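Secreted protein (Kutzneria albida DSM 43870, PDB 5M6Q) is a microbial transglutaminase that probably joins glutamine side chains of proteins to amines by acyl transfer, and serves for site-specific protein labelling. Local coordinates at residues A1-P6 with T184-N189. Residues are numbered along the deposited sequence; the frame is centred on the assembly and turned at random.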
loop_
_atom_site.group_PDB
_atom_site.type_symbol
_atom_site.label_atom_id
_atom_site.label_comp_id
_atom_site.label_asym_id
_atom_site.label_seq_id
_atom_site.Cartn_x
_atom_site.Cartn_y
_atom_site.Cartn_z
ATOM N N ALA A 1 -7.624 -20.539 -0.098
ATOM C CA ALA A 1 -8.494 -20.187 1.026
ATOM C C ALA A 1 -8.090 -18.838 1.624
ATOM O O ALA A 1 -7.006 -18.714 2.201
ATOM C CB ALA A 1 -8.453 -21.272 2.094
ATOM N N PRO A 2 -8.963 -17.828 1.492
ATOM C CA PRO A 2 -8.634 -16.450 1.884
ATOM C C PRO A 2 -8.363 -16.274 3.384
ATOM O O PRO A 2 -8.731 -17.121 4.201
ATOM C CB PRO A 2 -9.879 -15.661 1.454
ATOM C CG PRO A 2 -10.982 -16.693 1.376
ATOM C CD PRO A 2 -10.307 -17.930 0.897
ATOM N N LEU A 3 -7.701 -15.178 3.734
ATOM C CA LEU A 3 -7.359 -14.907 5.119
ATOM C C LEU A 3 -8.634 -14.814 5.954
ATOM O O LEU A 3 -8.710 -15.338 7.069
ATOM C CB LEU A 3 -6.535 -13.618 5.222
ATOM C CG LEU A 3 -5.968 -13.259 6.604
ATOM C CD1 LEU A 3 -4.635 -12.531 6.481
ATOM C CD2 LEU A 3 -6.945 -12.402 7.371
ATOM N N ALA A 4 -9.632 -14.145 5.386
ATOM C CA ALA A 4 -10.915 -13.934 6.031
ATOM C C ALA A 4 -12.001 -14.047 4.985
ATOM O O ALA A 4 -11.740 -13.849 3.808
ATOM C CB ALA A 4 -10.965 -12.567 6.705
ATOM N N PRO A 5 -13.231 -14.360 5.407
ATOM C CA PRO A 5 -14.298 -14.375 4.410
ATOM C C PRO A 5 -14.618 -12.963 3.928
ATOM O O PRO A 5 -14.228 -11.983 4.569
ATOM C CB PRO A 5 -15.482 -14.984 5.171
ATOM C CG PRO A 5 -15.216 -14.673 6.587
ATOM C CD PRO A 5 -13.716 -14.727 6.748
ATOM N N PRO A 6 -15.311 -12.856 2.795
ATOM C CA PRO A 6 -15.773 -11.535 2.362
ATOM C C PRO A 6 -16.782 -10.913 3.337
ATOM O O PRO A 6 -17.273 -11.562 4.265
ATOM C CB PRO A 6 -16.424 -11.815 1.003
ATOM C CG PRO A 6 -16.730 -13.278 1.002
ATOM C CD PRO A 6 -15.661 -13.923 1.838
ATOM N N THR A 184 -11.404 -6.502 -0.318
ATOM C CA THR A 184 -11.529 -5.636 0.854
ATOM C C THR A 184 -10.208 -4.952 1.160
ATOM O O THR A 184 -9.162 -5.329 0.641
ATOM C CB THR A 184 -11.982 -6.398 2.111
ATOM O OG1 THR A 184 -11.107 -7.510 2.349
ATOM C CG2 THR A 184 -13.411 -6.913 1.938
ATOM N N TRP A 185 -10.286 -3.958 2.030
ATOM C CA TRP A 185 -9.177 -3.099 2.352
ATOM C C TRP A 185 -8.918 -3.184 3.851
ATOM O O TRP A 185 -9.811 -2.925 4.655
ATOM C CB TRP A 185 -9.484 -1.671 1.892
ATOM C CG TRP A 185 -9.531 -1.649 0.402
ATOM C CD1 TRP A 185 -10.574 -2.036 -0.392
ATOM C CD2 TRP A 185 -8.448 -1.318 -0.485
ATOM N NE1 TRP A 185 -10.217 -1.933 -1.721
ATOM C CE2 TRP A 185 -8.921 -1.489 -1.803
ATOM C CE3 TRP A 185 -7.134 -0.876 -0.290
ATOM C CZ2 TRP A 185 -8.123 -1.234 -2.925
ATOM C CZ3 TRP A 185 -6.348 -0.613 -1.400
ATOM C CH2 TRP A 185 -6.843 -0.797 -2.704
ATOM N N TRP A 186 -7.708 -3.606 4.208
ATOM C CA TRP A 186 -7.361 -3.860 5.601
ATOM C C TRP A 186 -6.602 -2.699 6.196
ATOM O O TRP A 186 -5.555 -2.303 5.689
ATOM C CB TRP A 186 -6.543 -5.143 5.702
ATOM C CG TRP A 186 -7.359 -6.343 5.359
ATOM C CD1 TRP A 186 -7.701 -6.769 4.111
ATOM C CD2 TRP A 186 -7.973 -7.260 6.282
ATOM N NE1 TRP A 186 -8.480 -7.907 4.198
ATOM C CE2 TRP A 186 -8.660 -8.227 5.517
ATOM C CE3 TRP A 186 -8.015 -7.348 7.676
ATOM C CZ2 TRP A 186 -9.368 -9.281 6.099
ATOM C CZ3 TRP A 186 -8.714 -8.399 8.252
ATOM C CH2 TRP A 186 -9.377 -9.351 7.467
ATOM N N HIS A 187 -7.142 -2.138 7.265
ATOM C CA HIS A 187 -6.486 -1.024 7.906
ATOM C C HIS A 187 -6.698 -1.139 9.408
ATOM O O HIS A 187 -6.990 -2.218 9.907
ATOM C CB HIS A 187 -6.975 0.334 7.345
ATOM C CG HIS A 187 -8.465 0.520 7.327
ATOM N ND1 HIS A 187 -9.067 1.678 7.768
ATOM C CD2 HIS A 187 -9.466 -0.266 6.864
ATOM C CE1 HIS A 187 -10.373 1.586 7.610
ATOM N NE2 HIS A 187 -10.643 0.419 7.059
ATOM N N ALA A 188 -6.500 -0.050 10.133
ATOM C CA ALA A 188 -6.600 -0.093 11.593
ATOM C C ALA A 188 -6.842 1.318 12.107
ATOM O O ALA A 188 -6.776 2.279 11.336
ATOM C CB ALA A 188 -5.331 -0.713 12.232
ATOM N N ASN A 189 -7.141 1.451 13.395
ATOM C CA ASN A 189 -7.460 2.770 13.930
ATOM C C ASN A 189 -6.202 3.553 14.303
ATOM O O ASN A 189 -6.056 4.705 13.910
ATOM C CB ASN A 189 -8.417 2.668 15.125
ATOM C CG ASN A 189 -7.912 1.762 16.237
ATOM O OD1 ASN A 189 -6.949 1.001 16.083
ATOM N ND2 ASN A 189 -8.580 1.838 17.376
#
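Trp186 meets Leu3 and Ala4 where the amino-terminal loop of this microbial transglutaminase folds over its central antiparallel sheet, a worked example of a chain end packed against a large aromatic side chain of a sheet. Strand 184-188 runs between strands 174-179 and 196-200. The tryptophan can be followed outward from it. CB leaves the strand toward the loop, and CG lies anti to the carbonyl carbon (chi1 -68°), which directs the indole at the loop, six-membered ring first. On the five-membered ring, NE1 donates a hydrogen bond to Asp179 of the adjoining strand; this satisfies the one polar atom of a buried side chain and should restrict rotation of the ring. Farther out, CZ2 and CH2 make the close contacts with the loop. The methyl of Ala4 comes up to the ring edge, close to the indole plane, and sits evenly off the CZ2-CH2 bond, 3.7 Å from Trp186 CZ2 to Ala4 CB. Leu3 arrives obliquely: its CG stands anti to the backbone N (chi1 -174°), and branch CD2 is the one that reaches the indole.

Neighbouring elements complete the cluster. Leu3 also packs on Tyr21, Ala24, Trp25 and Tyr28 of helix 18-28, while the ring of Trp16 meets that of Trp186 with the planes inclined by about 50°. Polar bonds steady the loop just beyond the apolar patch, since the carbonyl oxygen of Pro5 accepts from both Arg14 and Gln199, and Arg14 also reaches that of Pro6. No hydrogen bond joins the two segments; the close contacts are apolar, and the outermost carbon of the indole is shared by two side chains: Trp186 CH2 lies 3.7 Å from Ala4 CB and 3.9 Å from Leu3 CD2.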